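Local coordinates for protein orotidine 5'-phosphate decarboxylase (Pyrococcus horikoshii, PDB 2CZ5) that probably catalyses the decarboxylation of orotidine 5'-monophosphate to UMP, the last step of de novo UMP synthesis, as a homodimeric TIM barrel, at residues Ile2-Asp7 against Asp23-Ile28; Lys29-Leu34 against Asp57-Asp62. All coordinates share one frame; numbering follows the deposited sequence.

Interaction 1 of 2, residues Ile2-Asp7 against Asp23-Ile28; sequences IVLALD and DYISMI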
loop_
_atom_site.group_PDB
_atom_site.type_symbol
_atom_site.label_atom_id
_atom_site.label_comp_id
_atom_site.label_asym_id
_atom_site.label_seq_id
_atom_site.Cartn_x
_atom_site.Cartn_y
_atom_site.Cartn_z
ATOM N N ILE A 2 18.619 16.178 2.023
ATOM C CA ILE A 2 17.640 15.798 1.001
ATOM C C ILE A 2 17.412 14.288 0.828
ATOM O O ILE A 2 18.365 13.508 0.816
ATOM C CB ILE A 2 18.089 16.330 -0.381
ATOM C CG1 ILE A 2 18.041 17.853 -0.402
ATOM C CG2 ILE A 2 17.235 15.713 -1.476
ATOM C CD1 ILE A 2 18.761 18.478 -1.607
ATOM N N VAL A 3 16.153 13.880 0.691
ATOM C CA VAL A 3 15.820 12.476 0.447
ATOM C C VAL A 3 15.273 12.410 -0.994
ATOM O O VAL A 3 14.280 13.054 -1.302
ATOM C CB VAL A 3 14.743 11.979 1.415
ATOM C CG1 VAL A 3 14.254 10.588 0.987
ATOM C CG2 VAL A 3 15.332 11.903 2.837
ATOM N N LEU A 4 15.933 11.654 -1.865
ATOM C CA LEU A 4 15.505 11.540 -3.281
ATOM C C LEU A 4 14.370 10.532 -3.472
ATOM O O LEU A 4 14.546 9.332 -3.244
ATOM C CB LEU A 4 16.692 11.132 -4.159
ATOM C CG LEU A 4 16.394 10.861 -5.651
ATOM C CD1 LEU A 4 15.918 12.140 -6.308
ATOM C CD2 LEU A 4 17.647 10.334 -6.359
ATOM N N ALA A 5 13.194 11.019 -3.860
ATOM C CA ALA A 5 12.066 10.123 -4.085
ATOM C C ALA A 5 12.247 9.683 -5.536
ATOM O O ALA A 5 11.847 10.395 -6.451
ATOM C CB ALA A 5 10.755 10.867 -3.908
ATOM N N LEU A 6 12.875 8.523 -5.729
ATOM C CA LEU A 6 13.156 8.003 -7.073
ATOM C C LEU A 6 11.994 7.260 -7.681
ATOM O O LEU A 6 12.043 6.033 -7.845
ATOM C CB LEU A 6 14.356 7.062 -7.038
ATOM C CG LEU A 6 15.652 7.508 -7.708
ATOM C CD1 LEU A 6 16.570 6.302 -7.739
ATOM C CD2 LEU A 6 15.407 8.055 -9.125
ATOM N N ASP A 7 10.957 7.988 -8.043
ATOM C CA ASP A 7 9.789 7.334 -8.576
ATOM C C ASP A 7 9.767 7.210 -10.085
ATOM O O ASP A 7 9.038 7.931 -10.768
ATOM C CB ASP A 7 8.529 8.033 -8.063
ATOM C CG ASP A 7 8.475 8.066 -6.533
ATOM O OD1 ASP A 7 8.869 7.054 -5.898
ATOM O OD2 ASP A 7 8.033 9.090 -5.982
ATOM N N ASP A 23 26.172 13.072 -4.385
ATOM C CA ASP A 23 26.902 14.069 -3.591
ATOM C C ASP A 23 26.000 15.076 -2.889
ATOM O O ASP A 23 26.397 15.701 -1.896
ATOM C CB ASP A 23 27.856 14.856 -4.493
ATOM C CG ASP A 23 28.980 14.009 -5.041
ATOM O OD1 ASP A 23 29.517 14.377 -6.103
ATOM O OD2 ASP A 23 29.334 12.989 -4.413
ATOM N N TYR A 24 24.781 15.235 -3.397
ATOM C CA TYR A 24 23.875 16.220 -2.836
ATOM C C TYR A 24 22.673 15.705 -2.050
ATOM O O TYR A 24 21.800 16.489 -1.671
ATOM C CB TYR A 24 23.420 17.148 -3.970
ATOM C CG TYR A 24 24.587 17.837 -4.648
ATOM C CD1 TYR A 24 25.430 18.679 -3.927
ATOM C CD2 TYR A 24 24.885 17.603 -5.995
ATOM C CE1 TYR A 24 26.550 19.272 -4.525
ATOM C CE2 TYR A 24 26.004 18.189 -6.603
ATOM C CZ TYR A 24 26.833 19.017 -5.867
ATOM O OH TYR A 24 27.958 19.567 -6.457
ATOM N N ILE A 25 22.630 14.402 -1.793
ATOM C CA ILE A 25 21.508 13.834 -1.062
ATOM C C ILE A 25 21.949 13.012 0.133
ATOM O O ILE A 25 23.108 12.623 0.238
ATOM C CB ILE A 25 20.638 12.942 -1.968
ATOM C CG1 ILE A 25 21.407 11.681 -2.373
ATOM C CG2 ILE A 25 20.200 13.731 -3.177
ATOM C CD1 ILE A 25 20.555 10.639 -3.086
ATOM N N SER A 26 21.015 12.759 1.037
ATOM C CA SER A 26 21.312 11.980 2.225
ATOM C C SER A 26 20.794 10.546 2.133
ATOM O O SER A 26 21.453 9.617 2.599
ATOM C CB SER A 26 20.726 12.665 3.459
ATOM O OG SER A 26 21.441 13.849 3.755
ATOM N N MET A 27 19.618 10.366 1.535
ATOM C CA MET A 27 19.040 9.033 1.401
ATOM C C MET A 27 18.279 8.953 0.098
ATOM O O MET A 27 17.967 9.978 -0.494
ATOM C CB MET A 27 18.046 8.755 2.530
ATOM C CG MET A 27 18.602 8.874 3.948
ATOM S SD MET A 27 17.399 8.179 5.089
ATOM C CE MET A 27 18.113 8.736 6.706
ATOM N N ILE A 28 17.970 7.732 -0.321
ATOM C CA ILE A 28 17.186 7.510 -1.539
ATOM C C ILE A 28 15.916 6.798 -1.079
ATOM O O ILE A 28 15.988 5.838 -0.313
ATOM C CB ILE A 28 17.915 6.609 -2.534
ATOM C CG1 ILE A 28 19.185 7.300 -3.041
ATOM C CG2 ILE A 28 16.974 6.271 -3.702
ATOM C CD1 ILE A 28 20.135 6.352 -3.760
HETATM O O HOH W 1 21.259 16.879 0.810
#
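Ile25 spreads its two branches over the side chains of Ile2 and Leu4. With CG1 placed between its own backbone N and carbonyl carbon (chi1 68°), its CD1 reaches forward to the CB of Leu4, 4.0 Å away. Its CG2 meets CG2 of Ile2, also at 4.0 Å, and these two side chains cross at about a right angle. The carbonyl oxygen of Ile2 lies against CB of Ile25, on the side away from its branches, and accepts a nearly straight bond from Ser26 N (2.8 Å, 170° at the hydrogen) and a weak one from Met27 N. Farther on, Leu4 N donates to Met27 O at 3.0 Å. At the start of the pairing a water bridges the gap, taking the N-H of Ile2 and donating to Tyr24 O, while CD1 of Ile2 lies 3.6 Å from that same Tyr24 O.

These are the first two strands of a TIM barrel, parallel neighbours joined through helix 11-21 in a beta-alpha-beta unit. Val3 and Met27 share the face turned into the barrel, where CG2 of Val3 rests 4.2 Å from CB of Met27 and Ile55 packs on both side chains. Leu4 and Ile28 point the other way, toward helix 11-21. There the beta branch of Ile28 does the touching: its CG2 lies 4.1 Å from CD1 of Leu6, the two side chains running side by side in the same direction. Small residues of the helix leave room for these bumps, Ala18 taking both Leu6 and Ile28 and Ala14 taking Leu6 as well. Leu6 itself is the centre of an inverse gamma turn.

Interaction 2 of 2, residues Lys29-Leu34 against Asp57-Asp62; sequences KVNWPL and DLKLAD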
loop_
_atom_site.group_PDB
_atom_site.type_symbol
_atom_site.label_atom_id
_atom_site.label_comp_id
_atom_site.label_asym_id
_atom_site.label_seq_id
_atom_site.Cartn_x
_atom_site.Cartn_y
_atom_site.Cartn_z
ATOM N N LYS A 29 14.760 7.284 -1.520
ATOM C CA LYS A 29 13.485 6.682 -1.145
ATOM C C LYS A 29 12.906 5.951 -2.356
ATOM O O LYS A 29 12.674 6.555 -3.408
ATOM C CB LYS A 29 12.521 7.764 -0.666
ATOM C CG LYS A 29 11.192 7.242 -0.131
ATOM C CD LYS A 29 10.358 8.371 0.523
ATOM C CE LYS A 29 9.826 9.401 -0.483
ATOM N NZ LYS A 29 8.832 8.817 -1.448
ATOM N N VAL A 30 12.681 4.653 -2.182
ATOM C CA VAL A 30 12.151 3.790 -3.230
ATOM C C VAL A 30 10.693 3.480 -2.893
ATOM O O VAL A 30 10.360 3.174 -1.737
ATOM C CB VAL A 30 12.971 2.458 -3.312
ATOM C CG1 VAL A 30 12.402 1.550 -4.395
ATOM C CG2 VAL A 30 14.443 2.764 -3.598
ATOM N N ASN A 31 9.825 3.567 -3.897
ATOM C CA ASN A 31 8.406 3.304 -3.697
ATOM C C ASN A 31 8.042 2.127 -4.621
ATOM O O ASN A 31 8.906 1.570 -5.304
ATOM C CB ASN A 31 7.599 4.569 -4.048
ATOM C CG ASN A 31 6.220 4.614 -3.381
ATOM O OD1 ASN A 31 5.483 3.629 -3.377
ATOM N ND2 ASN A 31 5.860 5.778 -2.842
ATOM N N TRP A 32 6.776 1.742 -4.636
ATOM C CA TRP A 32 6.356 0.606 -5.445
ATOM C C TRP A 32 6.627 0.744 -6.955
ATOM O O TRP A 32 6.858 -0.255 -7.627
ATOM C CB TRP A 32 4.870 0.292 -5.183
ATOM C CG TRP A 32 4.559 -0.148 -3.749
ATOM C CD1 TRP A 32 3.775 0.513 -2.850
ATOM C CD2 TRP A 32 4.975 -1.362 -3.099
ATOM N NE1 TRP A 32 3.670 -0.213 -1.683
ATOM C CE2 TRP A 32 4.398 -1.366 -1.810
ATOM C CE3 TRP A 32 5.782 -2.447 -3.484
ATOM C CZ2 TRP A 32 4.598 -2.410 -0.898
ATOM C CZ3 TRP A 32 5.982 -3.492 -2.575
ATOM C CH2 TRP A 32 5.391 -3.460 -1.295
ATOM N N PRO A 33 6.618 1.972 -7.506
ATOM C CA PRO A 33 6.888 2.058 -8.954
ATOM C C PRO A 33 8.228 1.449 -9.356
ATOM O O PRO A 33 8.315 0.673 -10.308
ATOM C CB PRO A 33 6.863 3.559 -9.221
ATOM C CG PRO A 33 5.836 4.032 -8.270
ATOM C CD PRO A 33 6.209 3.288 -6.989
ATOM N N LEU A 34 9.276 1.794 -8.621
ATOM C CA LEU A 34 10.599 1.283 -8.946
ATOM C C LEU A 34 10.772 -0.180 -8.571
ATOM O O LEU A 34 11.478 -0.921 -9.269
ATOM C CB LEU A 34 11.676 2.138 -8.274
ATOM C CG LEU A 34 13.145 1.789 -8.548
ATOM C CD1 LEU A 34 13.474 1.882 -10.064
ATOM C CD2 LEU A 34 14.012 2.754 -7.754
ATOM N N ASP A 57 9.456 3.454 0.771
ATOM C CA ASP A 57 8.169 4.134 0.962
ATOM C C ASP A 57 7.063 3.234 0.398
ATOM O O ASP A 57 6.644 3.328 -0.771
ATOM C CB ASP A 57 8.185 5.494 0.271
ATOM C CG ASP A 57 6.968 6.351 0.626
ATOM O OD1 ASP A 57 5.984 5.846 1.227
ATOM O OD2 ASP A 57 6.999 7.547 0.290
ATOM N N LEU A 58 6.592 2.350 1.262
ATOM C CA LEU A 58 5.590 1.385 0.894
ATOM C C LEU A 58 4.177 1.707 1.357
ATOM O O LEU A 58 3.241 1.011 0.961
ATOM C CB LEU A 58 6.015 0.016 1.427
ATOM C CG LEU A 58 7.447 -0.404 1.060
ATOM C CD1 LEU A 58 7.738 -1.753 1.689
ATOM C CD2 LEU A 58 7.602 -0.474 -0.487
ATOM N N LYS A 59 4.026 2.756 2.181
ATOM C CA LYS A 59 2.722 3.149 2.721
ATOM C C LYS A 59 2.036 1.882 3.235
ATOM O O LYS A 59 0.860 1.642 2.930
ATOM C CB LYS A 59 1.839 3.788 1.636
ATOM C CG LYS A 59 2.374 5.066 0.986
ATOM C CD LYS A 59 2.553 6.192 2.001
ATOM C CE LYS A 59 2.749 7.556 1.325
ATOM N NZ LYS A 59 3.904 7.573 0.396
ATOM N N LEU A 60 2.755 1.068 4.010
ATOM C CA LEU A 60 2.163 -0.195 4.488
ATOM C C LEU A 60 0.867 0.071 5.243
ATOM O O LEU A 60 0.805 0.907 6.166
ATOM C CB LEU A 60 3.166 -1.002 5.335
ATOM C CG LEU A 60 4.431 -1.502 4.611
ATOM C CD1 LEU A 60 5.146 -2.504 5.497
ATOM C CD2 LEU A 60 4.076 -2.173 3.267
ATOM N N ALA A 61 -0.171 -0.652 4.834
ATOM C CA ALA A 61 -1.503 -0.472 5.393
ATOM C C ALA A 61 -2.312 -1.771 5.387
ATOM O O ALA A 61 -3.478 -1.785 4.986
ATOM C CB ALA A 61 -2.238 0.607 4.585
ATOM N N ASP A 62 -1.681 -2.860 5.825
ATOM C CA ASP A 62 -2.342 -4.154 5.870
ATOM C C ASP A 62 -2.405 -4.674 7.286
ATOM O O ASP A 62 -1.993 -3.981 8.243
ATOM C CB ASP A 62 -1.592 -5.163 4.986
ATOM C CG ASP A 62 -2.540 -6.074 4.213
ATOM O OD1 ASP A 62 -3.319 -6.825 4.851
ATOM O OD2 ASP A 62 -2.501 -6.024 2.962
#
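Lys29 meets Asp57 across the strand pair, its NZ 2.8 Å from OD2 in a salt bridge that uses the anti lone pair of that oxygen. The extended start of the lysine chain lays CG and CD along CB of Asp57, and the bends at chi3 and chi4 (69° and 65°) then turn the ammonium back to the carboxylate. Lys59 grips the same carboxylate elsewhere: its NZ meets OD1 on the syn side at 2.8 Å, with a weaker hold on OD2, and also pairs with Asp62 of the second subunit.

Asp57 N donates to Val30 O at 2.7 Å, which ties the residue's backbone to the neighbouring strand. Beside the carboxylate stands Asn31, its amide plane 30° from the carboxylate plane. The OD1 of Asn31 takes the N-H of Trp32 on a lone pair (2.6 Å); this bond and that of ND2 to Asp62 of the second subunit together hold the amide's rotation.

Trp32 then reaches across to Leu58. Its NE1 donates to Leu58 O at 2.9 Å, while CD2 of the leucine sits 3.5 Å over the centroid of the six-membered ring in a CH-pi contact. CD2 of Leu60 touches the ring edge at CZ2, and the indole stacks with Trp32 of the second subunit. With an alanine here, Leu58 O would probably lose its indole donor, Leu58 CD2 the ring face it rests on, and the two subunits their stacked indoles.

Asp57, Lys59 and Asp62 fit the DxKxxD motif of OMP decarboxylases. Lys29, Asp57 and Lys59, the proton donor, form with Asp62 of the second subunit the Lys-Asp-Lys-Asp charge network of the active site; this chain's own Asp62 serves the partner's site.

Strand 27-31 is common to both contacts: interaction 1 pairs its start with strand 2-5, interaction 2 pairs its end with strand 53-60, and their centres are about 15 Å apart. The two meet at Lys29, whose N lies 2.7 Å from Leu4 O and whose O lies 3.0 Å from Leu6 N, both probable hydrogen bonds, so the parallel pairing of the first contact runs on to a residue that lines the substrate site. Val3 CG1 packs 3.7 Å from Lys29 CB. Beyond the strands, Asp7, another substrate-binding residue, brings OD1 within 3.3 Å of Asn31 CB. A citrate, probably from the crystallisation liquor, is hydrogen-bonded to Lys29 NZ, consistent with an anion-accepting pocket there.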